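MAR1 Ribonuclease (Caenorhabditis elegans, PDB 2B34) is probably a hydrolase of the isochorismatase family and has been named a ribonuclease. Local coordinates at residues Lys31-Pro34 with Glu35-Thr39; Ser138-His141 with Thr142-His145; Phe82-Lys86 with Phe87-Ile91; Gly167-Gly171 with Ser172-Lys176. All blocks are in the same frame, centred on the assembly; numbering follows the deposited sequence.

Contact 1 (Lys31-Pro34 with Glu35-Thr39); sequences KYFP and EIITT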
loop_
_atom_site.group_PDB
_atom_site.type_symbol
_atom_site.label_atom_id
_atom_site.label_comp_id
_atom_site.label_asym_id
_atom_site.label_seq_id
_atom_site.Cartn_x
_atom_site.Cartn_y
_atom_site.Cartn_z
ATOM N N LYS A 31 -13.832 -17.260 -4.819
ATOM C CA LYS A 31 -12.425 -17.629 -5.013
ATOM C C LYS A 31 -11.864 -18.207 -3.722
ATOM O O LYS A 31 -12.043 -17.622 -2.651
ATOM C CB LYS A 31 -11.588 -16.424 -5.467
ATOM C CG LYS A 31 -11.995 -15.844 -6.818
ATOM C CD LYS A 31 -11.782 -16.841 -7.955
ATOM C CE LYS A 31 -12.219 -16.250 -9.296
ATOM N NZ LYS A 31 -11.614 -16.993 -10.439
ATOM N N TYR A 32 -11.211 -19.364 -3.833
ATOM C CA TYR A 32 -10.623 -20.081 -2.697
ATOM C C TYR A 32 -11.626 -20.409 -1.586
ATOM O O TYR A 32 -11.306 -20.304 -0.398
ATOM C CB TYR A 32 -9.419 -19.319 -2.114
ATOM C CG TYR A 32 -8.391 -18.887 -3.135
ATOM C CD1 TYR A 32 -7.390 -19.762 -3.565
ATOM C CD2 TYR A 32 -8.415 -17.598 -3.667
ATOM C CE1 TYR A 32 -6.437 -19.359 -4.504
ATOM C CE2 TYR A 32 -7.471 -17.189 -4.603
ATOM C CZ TYR A 32 -6.488 -18.071 -5.017
ATOM O OH TYR A 32 -5.556 -17.657 -5.941
ATOM N N PHE A 33 -12.837 -20.814 -1.966
ATOM C CA PHE A 33 -13.856 -21.155 -0.972
ATOM C C PHE A 33 -13.396 -22.276 -0.014
ATOM O O PHE A 33 -13.460 -22.105 1.205
ATOM C CB PHE A 33 -15.203 -21.483 -1.633
ATOM C CG PHE A 33 -16.342 -21.599 -0.656
ATOM C CD1 PHE A 33 -16.970 -20.458 -0.160
ATOM C CD2 PHE A 33 -16.782 -22.847 -0.224
ATOM C CE1 PHE A 33 -18.029 -20.558 0.748
ATOM C CE2 PHE A 33 -17.837 -22.956 0.686
ATOM C CZ PHE A 33 -18.463 -21.809 1.170
ATOM N N PRO A 34 -12.916 -23.414 -0.558
ATOM C CA PRO A 34 -12.447 -24.486 0.327
ATOM C C PRO A 34 -11.340 -24.071 1.304
ATOM O O PRO A 34 -11.354 -24.495 2.465
ATOM C CB PRO A 34 -11.947 -25.547 -0.656
ATOM C CG PRO A 34 -12.758 -25.308 -1.898
ATOM C CD PRO A 34 -12.809 -23.812 -1.977
ATOM N N GLU A 35 -10.396 -23.254 0.836
ATOM C CA GLU A 35 -9.277 -22.773 1.660
ATOM C C GLU A 35 -9.772 -21.909 2.817
ATOM O O GLU A 35 -9.361 -22.075 3.969
ATOM C CB GLU A 35 -8.297 -21.962 0.800
ATOM C CG GLU A 35 -7.474 -22.775 -0.196
ATOM C CD GLU A 35 -8.124 -22.931 -1.566
ATOM O OE1 GLU A 35 -9.363 -22.867 -1.679
ATOM O OE2 GLU A 35 -7.382 -23.134 -2.547
ATOM N N ILE A 36 -10.664 -20.990 2.481
ATOM C CA ILE A 36 -11.262 -20.039 3.408
ATOM C C ILE A 36 -12.098 -20.732 4.492
ATOM O O ILE A 36 -12.112 -20.291 5.643
ATOM C CB ILE A 36 -12.073 -18.969 2.607
ATOM C CG1 ILE A 36 -11.262 -17.681 2.457
ATOM C CG2 ILE A 36 -13.434 -18.684 3.214
ATOM C CD1 ILE A 36 -10.111 -17.775 1.489
ATOM N N ILE A 37 -12.770 -21.819 4.118
ATOM C CA ILE A 37 -13.505 -22.653 5.073
ATOM C C ILE A 37 -12.542 -23.323 6.053
ATOM O O ILE A 37 -12.735 -23.240 7.267
ATOM C CB ILE A 37 -14.379 -23.730 4.359
ATOM C CG1 ILE A 37 -15.519 -23.081 3.554
ATOM C CG2 ILE A 37 -14.889 -24.798 5.362
ATOM C CD1 ILE A 37 -16.390 -22.066 4.318
ATOM N N THR A 38 -11.506 -23.973 5.522
ATOM C CA THR A 38 -10.473 -24.589 6.355
ATOM C C THR A 38 -9.883 -23.585 7.347
ATOM O O THR A 38 -9.744 -23.880 8.534
ATOM C CB THR A 38 -9.341 -25.218 5.498
ATOM O OG1 THR A 38 -9.890 -26.260 4.687
ATOM C CG2 THR A 38 -8.251 -25.814 6.376
ATOM N N THR A 39 -9.550 -22.398 6.851
ATOM C CA THR A 39 -8.915 -21.371 7.673
ATOM C C THR A 39 -9.907 -20.724 8.650
ATOM O O THR A 39 -9.555 -20.468 9.800
ATOM C CB THR A 39 -8.203 -20.322 6.797
ATOM O OG1 THR A 39 -7.291 -20.993 5.925
ATOM C CG2 THR A 39 -7.420 -19.340 7.645
HETATM O O HOH W 1 -12.217 -27.007 2.845
#
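Tyr-32 and Glu-35 meet where helix 33-49 begins, Tyr-32 holding the N-cap position. The helix is the connection of a beta-alpha-beta unit between strands 15-20 and 54-59. From its root, the Glu-35 side chain passes the cap residue atom by atom. CB lies 3.6 Å from Tyr-32 O; beyond it the chain bends sharply at chi2 (90°), which folds the acid back over the start of the helix. Glu-35 CD comes to the edge of the Tyr-32 ring, in its plane and 3.8 Å from Tyr-32 CD1. Of the two oxygens, OE1 rests 3.2 Å from Tyr-32 CA and also touches Pro-34 CD, while OE2 reaches the ring edge at Tyr-32 CD1. Carboxylate and ring are steeply inclined, their planes 76° apart. A negative group so close to the first turn would probably be favoured by the helix dipole. Farther round the helix, Ile-37 CG1 sits over one face of the Phe-33 ring, 4.0 Å from its centroid, in a CH-pi contact. Backbone bonds from Ile-36, Ile-37 and Thr-38 to the carbonyls four residues earlier close the turn. Pro-34 O, besides taking the Thr-38 amide, receives a proton from a water 2.7 Å away, and that water also bonds Thr-38 OG1.

Contact 2 (Ser138-His141 with Thr142-His145); sequences SRSH and TDRH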
loop_
_atom_site.group_PDB
_atom_site.type_symbol
_atom_site.label_atom_id
_atom_site.label_comp_id
_atom_site.label_asym_id
_atom_site.label_seq_id
_atom_site.Cartn_x
_atom_site.Cartn_y
_atom_site.Cartn_z
ATOM N N SER A 138 -13.876 -13.124 -2.137
ATOM C CA SER A 138 -14.986 -12.658 -2.976
ATOM C C SER A 138 -15.128 -13.553 -4.207
ATOM O O SER A 138 -14.295 -14.428 -4.439
ATOM C CB SER A 138 -14.739 -11.220 -3.452
ATOM O OG SER A 138 -14.650 -10.312 -2.373
ATOM N N ARG A 139 -16.171 -13.312 -5.002
ATOM C CA ARG A 139 -16.342 -13.984 -6.294
ATOM C C ARG A 139 -15.238 -13.570 -7.274
ATOM O O ARG A 139 -14.714 -14.395 -8.019
ATOM C CB ARG A 139 -17.735 -13.696 -6.874
ATOM C CG ARG A 139 -17.988 -14.296 -8.256
ATOM C CD ARG A 139 -19.454 -14.174 -8.697
ATOM N NE ARG A 139 -19.911 -12.784 -8.738
ATOM C CZ ARG A 139 -20.836 -12.314 -9.571
ATOM N NH1 ARG A 139 -21.416 -13.117 -10.459
ATOM N NH2 ARG A 139 -21.176 -11.030 -9.522
ATOM N N SER A 140 -14.886 -12.287 -7.249
ATOM C CA SER A 140 -13.830 -11.735 -8.094
ATOM C C SER A 140 -12.568 -11.415 -7.294
ATOM O O SER A 140 -12.652 -10.870 -6.192
ATOM C CB SER A 140 -14.334 -10.461 -8.773
ATOM O OG SER A 140 -13.250 -9.672 -9.225
ATOM N N HIS A 141 -11.407 -11.743 -7.865
ATOM C CA HIS A 141 -10.103 -11.394 -7.284
ATOM C C HIS A 141 -9.923 -9.886 -7.080
ATOM O O HIS A 141 -9.372 -9.456 -6.065
ATOM C CB HIS A 141 -8.957 -11.903 -8.167
ATOM C CG HIS A 141 -8.813 -13.394 -8.190
ATOM N ND1 HIS A 141 -8.808 -14.120 -9.362
ATOM C CD2 HIS A 141 -8.659 -14.294 -7.190
ATOM C CE1 HIS A 141 -8.654 -15.401 -9.082
ATOM N NE2 HIS A 141 -8.563 -15.534 -7.771
ATOM N N THR A 142 -10.370 -9.099 -8.060
ATOM C CA THR A 142 -10.246 -7.640 -8.017
ATOM C C THR A 142 -11.062 -7.059 -6.865
ATOM O O THR A 142 -10.582 -6.180 -6.138
ATOM C CB THR A 142 -10.646 -7.001 -9.373
ATOM O OG1 THR A 142 -9.814 -7.540 -10.407
ATOM C CG2 THR A 142 -10.476 -5.482 -9.350
ATOM N N ASP A 143 -12.286 -7.559 -6.703
ATOM C CA ASP A 143 -13.165 -7.158 -5.600
ATOM C C ASP A 143 -12.523 -7.409 -4.233
ATOM O O ASP A 143 -12.538 -6.532 -3.370
ATOM C CB ASP A 143 -14.519 -7.879 -5.699
ATOM C CG ASP A 143 -15.460 -7.224 -6.702
ATOM O OD1 ASP A 143 -15.266 -6.031 -7.019
ATOM O OD2 ASP A 143 -16.397 -7.901 -7.174
ATOM N N ARG A 144 -11.963 -8.607 -4.061
ATOM C CA ARG A 144 -11.271 -9.013 -2.834
ATOM C C ARG A 144 -10.033 -8.147 -2.572
ATOM O O ARG A 144 -9.825 -7.670 -1.451
ATOM C CB ARG A 144 -10.858 -10.487 -2.935
ATOM C CG ARG A 144 -10.262 -11.085 -1.656
ATOM C CD ARG A 144 -9.622 -12.443 -1.924
ATOM N NE ARG A 144 -9.071 -13.040 -0.706
ATOM C CZ ARG A 144 -8.178 -14.026 -0.680
ATOM N NH1 ARG A 144 -7.698 -14.532 -1.812
ATOM N NH2 ARG A 144 -7.745 -14.494 0.485
ATOM N N HIS A 145 -9.220 -7.962 -3.612
ATOM C CA HIS A 145 -7.985 -7.182 -3.527
ATOM C C HIS A 145 -8.252 -5.782 -2.987
ATOM O O HIS A 145 -7.613 -5.340 -2.032
ATOM C CB HIS A 145 -7.314 -7.098 -4.904
ATOM C CG HIS A 145 -5.934 -6.510 -4.877
ATOM N ND1 HIS A 145 -5.686 -5.179 -5.141
ATOM C CD2 HIS A 145 -4.728 -7.075 -4.634
ATOM C CE1 HIS A 145 -4.387 -4.947 -5.051
ATOM N NE2 HIS A 145 -3.783 -6.082 -4.744
HETATM O O HOH W 2 -16.699 -10.387 -6.439
HETATM O O HOH W 3 -11.119 -9.847 -11.252
#
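Ser-140 turns OG opposite its own nitrogen (chi1 161°), which carries the hydroxyl toward the amide of Asp-143, while Asp-143 keeps CG beside its backbone N (chi1 -81°), which sets the carboxylate against Ser-140 CB. The result is an N-cap at the start of helix 141-154: Asp-143 N donates to Ser-140 OG over 3.4 Å, a weak but nearly straight bond (171°). The return link of a capping box is here made through water. One molecule accepts from Ser-140 N at 2.7 Å and donates to Asp-143 OD2 at 2.6 Å, whereas OD1 bonds Thr-160 of the third subunit. Ser-140 CB packs against the carboxylate, 3.7 Å from Asp-143 OD2. Backbone bonds Arg-144 N to Ser-140 O and His-145 N to His-141 O continue the first turn. On another side Ser-138, whose OG is held by His-112, lays its CB 4.0 Å from Arg-144 CB. The extended Arg-144 chain then leads away to the carbonyls of Val-136 and Val-133, tying the helix to the strand before it. Out at the cap, a second water bridges the two hydroxyls, lying 2.9 Å from Ser-140 OG and 2.8 Å from Thr-142 OG1.

Contact 3 (Phe82-Lys86 with Phe87-Ile91); sequences FDKTK and FSMCI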
loop_
_atom_site.group_PDB
_atom_site.type_symbol
_atom_site.label_atom_id
_atom_site.label_comp_id
_atom_site.label_asym_id
_atom_site.label_seq_id
_atom_site.Cartn_x
_atom_site.Cartn_y
_atom_site.Cartn_z
ATOM N N PHE A 82 -27.497 -15.515 13.599
ATOM C CA PHE A 82 -28.565 -14.597 13.205
ATOM C C PHE A 82 -28.723 -14.523 11.690
ATOM O O PHE A 82 -27.735 -14.512 10.953
ATOM C CB PHE A 82 -28.307 -13.193 13.761
ATOM C CG PHE A 82 -28.132 -13.143 15.258
ATOM C CD1 PHE A 82 -29.140 -13.588 16.112
ATOM C CD2 PHE A 82 -26.962 -12.629 15.814
ATOM C CE1 PHE A 82 -28.977 -13.537 17.499
ATOM C CE2 PHE A 82 -26.789 -12.572 17.195
ATOM C CZ PHE A 82 -27.799 -13.027 18.040
ATOM N N ASP A 83 -29.969 -14.470 11.230
ATOM C CA ASP A 83 -30.235 -14.220 9.816
ATOM C C ASP A 83 -30.397 -12.721 9.559
ATOM O O ASP A 83 -30.734 -11.958 10.466
ATOM C CB ASP A 83 -31.458 -15.010 9.327
ATOM C CG ASP A 83 -32.755 -14.560 9.979
ATOM O OD1 ASP A 83 -32.861 -14.617 11.221
ATOM O OD2 ASP A 83 -33.679 -14.165 9.237
ATOM N N LYS A 84 -30.146 -12.309 8.321
ATOM C CA LYS A 84 -30.216 -10.901 7.939
ATOM C C LYS A 84 -30.372 -10.738 6.431
ATOM O O LYS A 84 -30.071 -11.656 5.660
ATOM C CB LYS A 84 -28.968 -10.139 8.421
ATOM C CG LYS A 84 -27.635 -10.674 7.879
ATOM C CD LYS A 84 -26.483 -9.730 8.200
ATOM C CE LYS A 84 -25.159 -10.200 7.588
ATOM N NZ LYS A 84 -25.173 -10.211 6.096
ATOM N N THR A 85 -30.837 -9.558 6.028
ATOM C CA THR A 85 -30.871 -9.158 4.626
ATOM C C THR A 85 -29.944 -7.967 4.393
ATOM O O THR A 85 -29.443 -7.767 3.284
ATOM C CB THR A 85 -32.296 -8.805 4.167
ATOM O OG1 THR A 85 -32.914 -7.959 5.144
ATOM C CG2 THR A 85 -33.133 -10.072 3.988
ATOM N N LYS A 86 -29.727 -7.179 5.448
ATOM C CA LYS A 86 -28.707 -6.135 5.457
ATOM C C LYS A 86 -27.334 -6.773 5.294
ATOM O O LYS A 86 -27.086 -7.849 5.829
ATOM C CB LYS A 86 -28.755 -5.359 6.773
ATOM C CG LYS A 86 -29.426 -3.993 6.693
ATOM C CD LYS A 86 -29.158 -3.164 7.962
ATOM C CE LYS A 86 -27.657 -3.032 8.278
ATOM N NZ LYS A 86 -26.941 -2.078 7.376
ATOM N N PHE A 87 -26.443 -6.117 4.559
ATOM C CA PHE A 87 -25.132 -6.704 4.280
ATOM C C PHE A 87 -24.223 -6.707 5.507
ATOM O O PHE A 87 -23.455 -7.650 5.713
ATOM C CB PHE A 87 -24.466 -6.032 3.074
ATOM C CG PHE A 87 -25.220 -6.227 1.777
ATOM C CD1 PHE A 87 -25.902 -7.415 1.518
ATOM C CD2 PHE A 87 -25.235 -5.227 0.810
ATOM C CE1 PHE A 87 -26.595 -7.598 0.324
ATOM C CE2 PHE A 87 -25.924 -5.404 -0.389
ATOM C CZ PHE A 87 -26.604 -6.593 -0.630
ATOM N N SER A 88 -24.339 -5.672 6.334
ATOM C CA SER A 88 -23.550 -5.594 7.562
ATOM C C SER A 88 -24.030 -6.557 8.648
ATOM O O SER A 88 -25.233 -6.734 8.846
ATOM C CB SER A 88 -23.545 -4.171 8.113
ATOM O OG SER A 88 -22.856 -4.130 9.351
ATOM N N MET A 89 -23.070 -7.150 9.357
ATOM C CA MET A 89 -23.338 -8.006 10.514
ATOM C C MET A 89 -23.818 -7.216 11.726
ATOM O O MET A 89 -24.320 -7.798 12.688
ATOM C CB MET A 89 -22.078 -8.765 10.922
ATOM C CG MET A 89 -21.611 -9.802 9.938
ATOM S SD MET A 89 -20.187 -10.706 10.570
ATOM C CE MET A 89 -20.950 -11.760 11.811
ATOM N N CYS A 90 -23.629 -5.899 11.692
ATOM C CA CYS A 90 -23.999 -5.043 12.811
ATOM C C CYS A 90 -25.502 -4.794 12.827
ATOM O O CYS A 90 -25.996 -3.757 12.377
ATOM C CB CYS A 90 -23.186 -3.749 12.803
ATOM S SG CYS A 90 -21.447 -4.042 13.192
ATOM N N ILE A 91 -26.214 -5.794 13.337
ATOM C CA ILE A 91 -27.659 -5.754 13.502
ATOM C C ILE A 91 -27.966 -5.712 15.006
ATOM O O ILE A 91 -27.114 -6.098 15.810
ATOM C CB ILE A 91 -28.339 -6.972 12.814
ATOM C CG1 ILE A 91 -27.673 -8.290 13.244
ATOM C CG2 ILE A 91 -28.312 -6.798 11.292
ATOM C CD1 ILE A 91 -28.345 -9.547 12.712
#
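Phe-87 presents its carbonyl to Lys-84, the last residue of strand 81-84, and the loop that follows curls round the lysine side chain. Lys-84 NZ donates to Phe-87 O at 3.1 Å, approaching from well above the carbonyl plane (57° out of it). Its bond to Lys-86 O, equally long, lies in the plane of that carbonyl instead. A bend at chi4 (64°) turns the amine toward both oxygens. The Phe-87 ring itself leads away from the lysine, touching Val-113 and packing on Gly-171 of the third subunit. At Ser-88 the carbonyl oxygen rests 3.3 Å from Lys-84 CD, against the aliphatic part of the chain. Ser-88 OG accepts from Cys-90 N at 3.0 Å, an ST turn, and is also held by Asp-121. Met-89 brings CA to 4.1 Å from Lys-84 CE, and its side chain runs inward to strands 15-20 and 54-59. Cys-90 is the centre of an inverse gamma turn, closed by Ile-91 N on Met-89 O. Ile-91 then comes back to the strand, its CD1 lying 3.8 Å from Phe-82 CB. A methionine in place of Lys-84 would probably leave the Lys-86 and Phe-87 carbonyls without this donor and Asp-21 without its salt-bridge partner. Two carbonyls and Asp-21 thus fix where NZ lies, and the Asp-Lys pair recalls the Asp-Lys-Cys triad of isochorismatase-family hydrolases, consistent with a place at the active site.

Contact 4 (Gly167-Gly171 with Ser172-Lys176); sequences GLVGG and SDHPK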
loop_
_atom_site.group_PDB
_atom_site.type_symbol
_atom_site.label_atom_id
_atom_site.label_comp_id
_atom_site.label_asym_id
_atom_site.label_seq_id
_atom_site.Cartn_x
_atom_site.Cartn_y
_atom_site.Cartn_z
ATOM N N GLY A 167 -1.082 -14.379 18.290
ATOM C CA GLY A 167 -1.207 -13.052 18.889
ATOM C C GLY A 167 -2.121 -13.057 20.103
ATOM O O GLY A 167 -1.881 -12.337 21.071
ATOM N N LEU A 168 -3.167 -13.879 20.053
ATOM C CA LEU A 168 -4.105 -14.013 21.168
ATOM C C LEU A 168 -3.465 -14.611 22.426
ATOM O O LEU A 168 -3.816 -14.219 23.540
ATOM C CB LEU A 168 -5.341 -14.826 20.757
ATOM C CG LEU A 168 -6.374 -14.134 19.856
ATOM C CD1 LEU A 168 -7.218 -15.165 19.097
ATOM C CD2 LEU A 168 -7.264 -13.170 20.650
ATOM N N VAL A 169 -2.528 -15.547 22.251
ATOM C CA VAL A 169 -1.906 -16.228 23.401
ATOM C C VAL A 169 -0.660 -15.524 23.968
ATOM O O VAL A 169 -0.328 -15.692 25.142
ATOM C CB VAL A 169 -1.633 -17.744 23.141
ATOM C CG1 VAL A 169 -2.946 -18.514 23.038
ATOM C CG2 VAL A 169 -0.767 -17.960 21.895
ATOM N N GLY A 170 0.035 -14.761 23.125
ATOM C CA GLY A 170 1.134 -13.904 23.578
ATOM C C GLY A 170 2.466 -14.592 23.817
ATOM O O GLY A 170 3.512 -13.942 23.778
ATOM N N GLY A 171 2.429 -15.900 24.062
ATOM C CA GLY A 171 3.638 -16.676 24.332
ATOM C C GLY A 171 3.397 -18.176 24.387
ATOM O O GLY A 171 2.255 -18.631 24.352
ATOM N N SER A 172 4.486 -18.938 24.475
ATOM C CA SER A 172 4.422 -20.397 24.500
ATOM C C SER A 172 4.079 -20.966 25.887
ATOM O O SER A 172 3.823 -22.168 26.028
ATOM C CB SER A 172 5.729 -20.998 23.969
ATOM O OG SER A 172 6.848 -20.524 24.696
ATOM N N ASP A 173 4.068 -20.099 26.898
ATOM C CA ASP A 173 3.709 -20.496 28.261
ATOM C C ASP A 173 2.233 -20.248 28.608
ATOM O O ASP A 173 1.814 -20.474 29.746
ATOM C CB ASP A 173 4.631 -19.821 29.290
ATOM C CG ASP A 173 5.939 -20.580 29.503
ATOM O OD1 ASP A 173 6.093 -21.704 28.969
ATOM O OD2 ASP A 173 6.818 -20.047 30.216
ATOM N N HIS A 174 1.452 -19.786 27.631
ATOM C CA HIS A 174 0.006 -19.642 27.810
ATOM C C HIS A 174 -0.601 -21.020 28.087
ATOM O O HIS A 174 -0.244 -21.991 27.415
ATOM C CB HIS A 174 -0.641 -19.014 26.567
ATOM C CG HIS A 174 -2.069 -18.605 26.769
ATOM N ND1 HIS A 174 -3.125 -19.473 26.594
ATOM C CD2 HIS A 174 -2.614 -17.419 27.135
ATOM C CE1 HIS A 174 -4.259 -18.843 26.847
ATOM N NE2 HIS A 174 -3.977 -17.595 27.175
ATOM N N PRO A 175 -1.507 -21.114 29.082
ATOM C CA PRO A 175 -2.086 -22.409 29.466
ATOM C C PRO A 175 -2.752 -23.163 28.312
ATOM O O PRO A 175 -2.872 -24.387 28.371
ATOM C CB PRO A 175 -3.123 -22.039 30.538
ATOM C CG PRO A 175 -3.327 -20.571 30.416
ATOM C CD PRO A 175 -2.034 -20.016 29.914
ATOM N N LYS A 176 -3.162 -22.433 27.276
ATOM C CA LYS A 176 -3.847 -23.007 26.121
ATOM C C LYS A 176 -3.008 -22.994 24.837
ATOM O O LYS A 176 -3.538 -23.219 23.749
ATOM C CB LYS A 176 -5.181 -22.284 25.890
ATOM C CG LYS A 176 -6.406 -22.969 26.499
ATOM C CD LYS A 176 -6.487 -22.815 28.012
ATOM C CE LYS A 176 -7.809 -23.358 28.549
ATOM N NZ LYS A 176 -7.990 -24.823 28.311
#
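Val-169 and His-174 make the apolar part of this contact, their side chains crossing at about a right angle. Val-169 CG1 stands over one face of the imidazole, 3.9 Å from the ring centroid and 19° off its normal, a CH-pi contact displaced toward ND1, which is 3.7 Å from CG1. Val-169 CB adds a touch at 3.8 Å to His-174 CG, and Val-169 O lies 3.5 Å from His-174 CD2, close against the ring carbon. Pro-175 CD lies over the opposite face of the ring, which is therefore sandwiched between two aliphatic groups. With CG anti to the backbone N (chi1 -169°), His-174 reaches back across the loop to the end of the helix. The backbone makes this return by a type I beta turn from Gly-171 to His-174, placed just after helix 161-169. Gly-170 leaves the helix with a positive phi (80°), a conformation that suits glycine, and the loop leads on to helix 177-183, for which Lys-176 is the N-cap residue. Among polar contacts, Lys-176 N donates to His-174 ND1 at 3.0 Å, from a position tilted out of the ring plane. Were the imidazole of His-174 cut back to an alanine, the Lys-176 amide would probably lose this acceptor and a gap is likely to open between Val-169 and Pro-175. Contacts with the fourth subunit involve the same loop: Val-169 packs on its Phe-87, and Ser-172 OG is hydrogen-bonded to its Gln-59 OE1.

Along the chain the order is contact 1, contact 3, contact 2, contact 4, each closing before the next opens. Contacts 1 and 2 mark the starts of helices 33-49 and 141-154; their centres are 14 Å apart, and they touch where Lys-31 N probably bonds Ser-138 O (2.9 Å). Contact 3 joins the end of strand 81-84, an outer strand of the six-stranded parallel sheet, to the loop that follows it, its centre about 21 Å from that of contact 2. Contact 4 joins helices 161-169 and 177-183 and lies on the opposite side of the chain's centre from contacts 2 and 3, 33 to 34 Å away centre to centre. Residues of contacts 2, 3 and 4 also meet other subunits, so these local turns contribute to the tetramer.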